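Local coordinates for protein tRNA (guanine-N(1)-)-methyltransferase (Corynebacterium diphtheriae, PDB 7KFF) that probably methylates N1 of guanine-37 in tRNA, using S-adenosyl-L-methionine as methyl donor, and binds the cofactor product S-adenosyl-L-homocysteine in a knotted SPOUT fold, at residues L32-L46 against L204-L218. Sequence-based numbering, arbitrary orientation.
Sequences LRHALLGKAIEKDLL and LVIAEAVVRLIPGVL
Val-217 turns its two methyls to different partners in 32-46: CG1 lies 3.7 Å from Leu-36 CD2, while CG2 meets both Ala-40 CB and Leu-45 CD1, the Leu-45 and Val-217 side chains running past each other in opposite directions. With CG anti to the backbone N (chi1 -163°), Leu-36 also lays CD2 against Leu-218 CD2, the two side chains crossing at about a right angle. Further along, Leu-37 CG rests 3.9 Å from Val-211 CG1, and Leu-32 CD2 sits 3.6 Å from Ala-207 CB. Within the SPOUT methyltransferase fold, the segment axes of helix 35-42 and of residues 204-211 in helix 200-211 approach to 10.6 Å at 58°, and Leu-46 and Ala-207 both touch Leu-19 of the parallel sheet. On the solvent-exposed side, the extended Lys-43 chain carries NZ to Gly-216 O (2.9 Å), in the carbonyl plane with a C=O...N angle of 159°. A water accepts from Lys-43 NZ and donates to Leu-36 O and Val-217 O, bridging the backbones. A Schellman motif ends helix 35-42: Leu-45 N bonds Ala-40 O, and Asp-44, the C-prime residue at positive phi, bonds Ile-41 O through its N. A type II turn from Ile-214 to Val-217 presents Gly-216 O. Glu-208 OE1 accepts hydrogen bonds from Ile-197 N and Gly-198 N of the second subunit.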
loop_
_atom_site.group_PDB
_atom_site.type_symbol
_atom_site.label_atom_id
_atom_site.label_comp_id
_atom_site.label_asym_id
_atom_site.label_seq_id
_atom_site.Cartn_x
_atom_site.Cartn_y
_atom_site.Cartn_z
ATOM N N LEU A 32 -4.946 -3.741 13.139
ATOM C CA LEU A 32 -5.398 -2.450 13.638
ATOM C C LEU A 32 -5.306 -2.370 15.155
ATOM O O LEU A 32 -5.413 -1.274 15.708
ATOM C CB LEU A 32 -6.844 -2.173 13.214
ATOM C CG LEU A 32 -7.116 -2.004 11.724
ATOM C CD1 LEU A 32 -8.600 -1.805 11.484
ATOM C CD2 LEU A 32 -6.342 -0.815 11.145
ATOM N N ARG A 33 -5.143 -3.508 15.835
ATOM C CA ARG A 33 -4.965 -3.540 17.280
ATOM C C ARG A 33 -3.551 -3.943 17.693
ATOM O O ARG A 33 -3.303 -4.253 18.859
ATOM C CB ARG A 33 -6.008 -4.466 17.897
ATOM C CG ARG A 33 -7.389 -3.873 17.847
ATOM C CD ARG A 33 -8.443 -4.820 18.334
ATOM N NE ARG A 33 -9.617 -4.094 18.795
ATOM C CZ ARG A 33 -10.670 -3.790 18.054
ATOM N NH1 ARG A 33 -10.726 -4.140 16.772
ATOM N NH2 ARG A 33 -11.686 -3.148 18.602
ATOM N N HIS A 34 -2.612 -3.933 16.765
ATOM C CA HIS A 34 -1.216 -4.209 17.052
ATOM C C HIS A 34 -0.396 -2.937 16.957
ATOM O O HIS A 34 -0.824 -1.930 16.395
ATOM C CB HIS A 34 -0.656 -5.212 16.039
ATOM C CG HIS A 34 -1.251 -6.570 16.172
ATOM N ND1 HIS A 34 -1.326 -7.469 15.125
ATOM C CD2 HIS A 34 -1.795 -7.189 17.242
ATOM C CE1 HIS A 34 -1.924 -8.571 15.545
ATOM N NE2 HIS A 34 -2.207 -8.432 16.826
ATOM N N ALA A 35 0.795 -2.994 17.548
ATOM C CA ALA A 35 1.812 -1.941 17.416
ATOM C C ALA A 35 1.183 -0.583 17.734
ATOM O O ALA A 35 0.446 -0.462 18.724
ATOM C CB ALA A 35 2.514 -2.051 16.065
ATOM N N LEU A 36 1.448 0.456 16.929
ATOM C CA LEU A 36 1.133 1.821 17.336
ATOM C C LEU A 36 -0.371 2.083 17.366
ATOM O O LEU A 36 -0.852 2.833 18.221
ATOM C CB LEU A 36 1.843 2.803 16.416
ATOM C CG LEU A 36 1.954 4.228 16.919
ATOM C CD1 LEU A 36 2.834 4.215 18.191
ATOM C CD2 LEU A 36 2.528 5.149 15.868
ATOM N N LEU A 37 -1.137 1.497 16.438
ATOM C CA LEU A 37 -2.584 1.698 16.485
ATOM C C LEU A 37 -3.191 1.060 17.729
ATOM O O LEU A 37 -4.127 1.610 18.315
ATOM C CB LEU A 37 -3.270 1.218 15.206
ATOM C CG LEU A 37 -3.378 2.287 14.107
ATOM C CD1 LEU A 37 -2.052 2.772 13.630
ATOM C CD2 LEU A 37 -4.213 1.747 12.951
ATOM N N GLY A 38 -2.662 -0.080 18.167
ATOM C CA GLY A 38 -3.110 -0.639 19.436
ATOM C C GLY A 38 -2.846 0.304 20.599
ATOM O O GLY A 38 -3.697 0.474 21.485
ATOM N N LYS A 39 -1.692 0.987 20.567
ATOM C CA LYS A 39 -1.371 1.979 21.589
ATOM C C LYS A 39 -2.332 3.153 21.508
ATOM O O LYS A 39 -2.755 3.699 22.533
ATOM C CB LYS A 39 0.048 2.509 21.384
ATOM C CG LYS A 39 1.198 1.732 21.986
ATOM C CD LYS A 39 0.958 0.258 22.022
ATOM C CE LYS A 39 0.425 -0.145 23.382
ATOM N NZ LYS A 39 -0.430 -1.370 23.326
ATOM N N ALA A 40 -2.696 3.551 20.283
ATOM C CA ALA A 40 -3.641 4.649 20.105
ATOM C C ALA A 40 -4.985 4.320 20.733
ATOM O O ALA A 40 -5.618 5.189 21.343
ATOM C CB ALA A 40 -3.812 4.955 18.620
ATOM N N ILE A 41 -5.454 3.085 20.562
ATOM C CA ILE A 41 -6.677 2.654 21.228
ATOM C C ILE A 41 -6.551 2.809 22.739
ATOM O O ILE A 41 -7.463 3.311 23.404
ATOM C CB ILE A 41 -7.019 1.211 20.825
ATOM C CG1 ILE A 41 -7.357 1.137 19.339
ATOM C CG2 ILE A 41 -8.163 0.663 21.670
ATOM C CD1 ILE A 41 -7.476 -0.274 18.815
ATOM N N GLU A 42 -5.410 2.410 23.301
ATOM C CA GLU A 42 -5.212 2.503 24.747
ATOM C C GLU A 42 -5.036 3.933 25.244
ATOM O O GLU A 42 -5.076 4.145 26.464
ATOM C CB GLU A 42 -4.073 1.569 25.164
ATOM C CG GLU A 42 -4.453 0.116 24.854
ATOM C CD GLU A 42 -3.537 -0.955 25.388
ATOM O OE1 GLU A 42 -2.482 -0.662 25.985
ATOM O OE2 GLU A 42 -3.905 -2.140 25.197
ATOM N N LYS A 43 -4.877 4.906 24.349
ATOM C CA LYS A 43 -4.873 6.322 24.686
ATOM C C LYS A 43 -6.225 6.974 24.416
ATOM O O LYS A 43 -6.346 8.199 24.531
ATOM C CB LYS A 43 -3.788 7.059 23.895
ATOM C CG LYS A 43 -2.369 6.631 24.240
ATOM C CD LYS A 43 -1.337 7.307 23.329
ATOM C CE LYS A 43 0.048 6.685 23.488
ATOM N NZ LYS A 43 0.887 6.858 22.258
ATOM N N ASP A 44 -7.250 6.185 24.076
ATOM C CA ASP A 44 -8.566 6.708 23.713
ATOM C C ASP A 44 -8.509 7.654 22.512
ATOM O O ASP A 44 -9.335 8.560 22.385
ATOM C CB ASP A 44 -9.270 7.401 24.886
ATOM C CG ASP A 44 -10.052 6.446 25.771
ATOM O OD1 ASP A 44 -10.497 5.369 25.295
ATOM O OD2 ASP A 44 -10.250 6.804 26.942
ATOM N N LEU A 45 -7.555 7.449 21.606
ATOM C CA LEU A 45 -7.435 8.252 20.394
ATOM C C LEU A 45 -8.049 7.564 19.186
ATOM O O LEU A 45 -8.235 8.206 18.149
ATOM C CB LEU A 45 -5.951 8.549 20.124
ATOM C CG LEU A 45 -5.233 9.356 21.212
ATOM C CD1 LEU A 45 -3.747 9.429 20.919
ATOM C CD2 LEU A 45 -5.839 10.743 21.287
ATOM N N LEU A 46 -8.379 6.282 19.318
ATOM C CA LEU A 46 -8.858 5.483 18.201
ATOM C C LEU A 46 -9.864 4.480 18.734
ATOM O O LEU A 46 -9.671 3.928 19.816
ATOM C CB LEU A 46 -7.687 4.759 17.540
ATOM C CG LEU A 46 -7.999 3.904 16.317
ATOM C CD1 LEU A 46 -8.503 4.755 15.167
ATOM C CD2 LEU A 46 -6.797 3.092 15.893
ATOM N N LEU A 204 -5.469 -1.293 6.081
ATOM C CA LEU A 204 -4.341 -1.208 7.003
ATOM C C LEU A 204 -3.364 -0.104 6.596
ATOM O O LEU A 204 -2.844 0.620 7.455
ATOM C CB LEU A 204 -3.625 -2.560 7.068
ATOM C CG LEU A 204 -4.433 -3.763 7.579
ATOM C CD1 LEU A 204 -3.571 -5.000 7.552
ATOM C CD2 LEU A 204 -4.968 -3.498 8.962
ATOM N N VAL A 205 -3.108 0.034 5.287
ATOM C CA VAL A 205 -2.216 1.073 4.781
ATOM C C VAL A 205 -2.758 2.451 5.115
ATOM O O VAL A 205 -2.055 3.305 5.674
ATOM C CB VAL A 205 -2.010 0.902 3.270
ATOM C CG1 VAL A 205 -1.372 2.145 2.678
ATOM C CG2 VAL A 205 -1.176 -0.339 2.964
ATOM N N ILE A 206 -4.010 2.700 4.752
ATOM C CA ILE A 206 -4.603 4.019 4.957
ATOM C C ILE A 206 -4.696 4.334 6.445
ATOM O O ILE A 206 -4.401 5.455 6.886
ATOM C CB ILE A 206 -5.964 4.096 4.246
ATOM C CG1 ILE A 206 -5.783 4.038 2.724
ATOM C CG2 ILE A 206 -6.694 5.356 4.654
ATOM C CD1 ILE A 206 -7.063 3.729 1.948
ATOM N N ALA A 207 -5.073 3.339 7.243
ATOM C CA ALA A 207 -5.169 3.547 8.681
ATOM C C ALA A 207 -3.832 3.957 9.283
ATOM O O ALA A 207 -3.788 4.861 10.124
ATOM C CB ALA A 207 -5.743 2.310 9.358
ATOM N N GLU A 208 -2.742 3.301 8.885
ATOM C CA GLU A 208 -1.442 3.700 9.419
ATOM C C GLU A 208 -1.138 5.152 9.077
ATOM O O GLU A 208 -0.706 5.930 9.937
ATOM C CB GLU A 208 -0.320 2.807 8.880
ATOM C CG GLU A 208 -0.228 1.448 9.503
ATOM C CD GLU A 208 1.181 0.878 9.559
ATOM O OE1 GLU A 208 2.146 1.491 9.023
ATOM O OE2 GLU A 208 1.309 -0.209 10.149
ATOM N N ALA A 209 -1.322 5.525 7.811
ATOM C CA ALA A 209 -0.941 6.852 7.349
ATOM C C ALA A 209 -1.800 7.942 7.966
ATOM O O ALA A 209 -1.316 9.053 8.207
ATOM C CB ALA A 209 -1.002 6.910 5.832
ATOM N N VAL A 210 -3.072 7.648 8.224
ATOM C CA VAL A 210 -3.986 8.615 8.825
ATOM C C VAL A 210 -3.793 8.698 10.333
ATOM O O VAL A 210 -3.667 9.792 10.890
ATOM C CB VAL A 210 -5.437 8.239 8.468
ATOM C CG1 VAL A 210 -6.439 9.082 9.239
ATOM C CG2 VAL A 210 -5.647 8.388 6.957
ATOM N N VAL A 211 -3.807 7.554 11.020
ATOM C CA VAL A 211 -3.807 7.587 12.482
ATOM C C VAL A 211 -2.498 8.138 13.020
ATOM O O VAL A 211 -2.485 8.771 14.081
ATOM C CB VAL A 211 -4.169 6.197 13.047
ATOM C CG1 VAL A 211 -3.987 6.163 14.559
ATOM C CG2 VAL A 211 -5.609 5.808 12.648
ATOM N N ARG A 212 -1.388 7.921 12.321
ATOM C CA ARG A 212 -0.129 8.463 12.818
ATOM C C ARG A 212 -0.106 9.988 12.830
ATOM O O ARG A 212 0.789 10.567 13.456
ATOM C CB ARG A 212 1.065 7.932 12.044
ATOM C CG ARG A 212 1.174 8.444 10.641
ATOM C CD ARG A 212 2.375 7.858 9.893
ATOM N NE ARG A 212 3.687 8.366 10.295
ATOM C CZ ARG A 212 4.225 9.510 9.876
ATOM N NH1 ARG A 212 3.566 10.320 9.076
ATOM N NH2 ARG A 212 5.437 9.840 10.269
ATOM N N LEU A 213 -1.049 10.646 12.172
ATOM C CA LEU A 213 -1.157 12.099 12.173
ATOM C C LEU A 213 -2.066 12.627 13.277
ATOM O O LEU A 213 -2.226 13.851 13.401
ATOM C CB LEU A 213 -1.625 12.590 10.807
ATOM C CG LEU A 213 -0.725 12.199 9.659
ATOM C CD1 LEU A 213 -1.322 12.643 8.342
ATOM C CD2 LEU A 213 0.703 12.729 9.820
ATOM N N ILE A 214 -2.654 11.749 14.083
ATOM C CA ILE A 214 -3.444 12.188 15.235
ATOM C C ILE A 214 -2.487 12.533 16.369
ATOM O O ILE A 214 -1.666 11.682 16.756
ATOM C CB ILE A 214 -4.420 11.088 15.664
ATOM C CG1 ILE A 214 -5.401 10.784 14.530
ATOM C CG2 ILE A 214 -5.151 11.484 16.949
ATOM C CD1 ILE A 214 -6.378 9.693 14.840
ATOM N N PRO A 215 -2.577 13.727 16.951
ATOM C CA PRO A 215 -1.659 14.073 18.042
ATOM C C PRO A 215 -1.751 13.074 19.189
ATOM O O PRO A 215 -2.840 12.695 19.622
ATOM C CB PRO A 215 -2.105 15.480 18.463
ATOM C CG PRO A 215 -3.393 15.744 17.793
ATOM C CD PRO A 215 -3.498 14.826 16.611
ATOM N N GLY A 216 -0.585 12.637 19.669
ATOM C CA GLY A 216 -0.479 11.666 20.729
ATOM C C GLY A 216 -0.145 10.256 20.279
ATOM O O GLY A 216 0.251 9.429 21.118
ATOM N N VAL A 217 -0.306 9.949 18.987
ATOM C CA VAL A 217 -0.144 8.572 18.527
ATOM C C VAL A 217 1.325 8.208 18.355
ATOM O O VAL A 217 1.777 7.161 18.839
ATOM C CB VAL A 217 -0.948 8.351 17.237
ATOM C CG1 VAL A 217 -0.606 6.996 16.626
ATOM C CG2 VAL A 217 -2.445 8.451 17.544
ATOM N N LEU A 218 2.097 9.057 17.670
ATOM C CA LEU A 218 3.513 8.756 17.466
ATOM C C LEU A 218 4.319 8.878 18.751
ATOM O O LEU A 218 5.344 8.203 18.899
ATOM C CB LEU A 218 4.105 9.659 16.385
ATOM C CG LEU A 218 3.775 9.220 14.957
ATOM C CD1 LEU A 218 4.068 10.340 13.966
ATOM C CD2 LEU A 218 4.552 7.962 14.572
HETATM O O HOH W 1 -0.001 5.196 19.852
#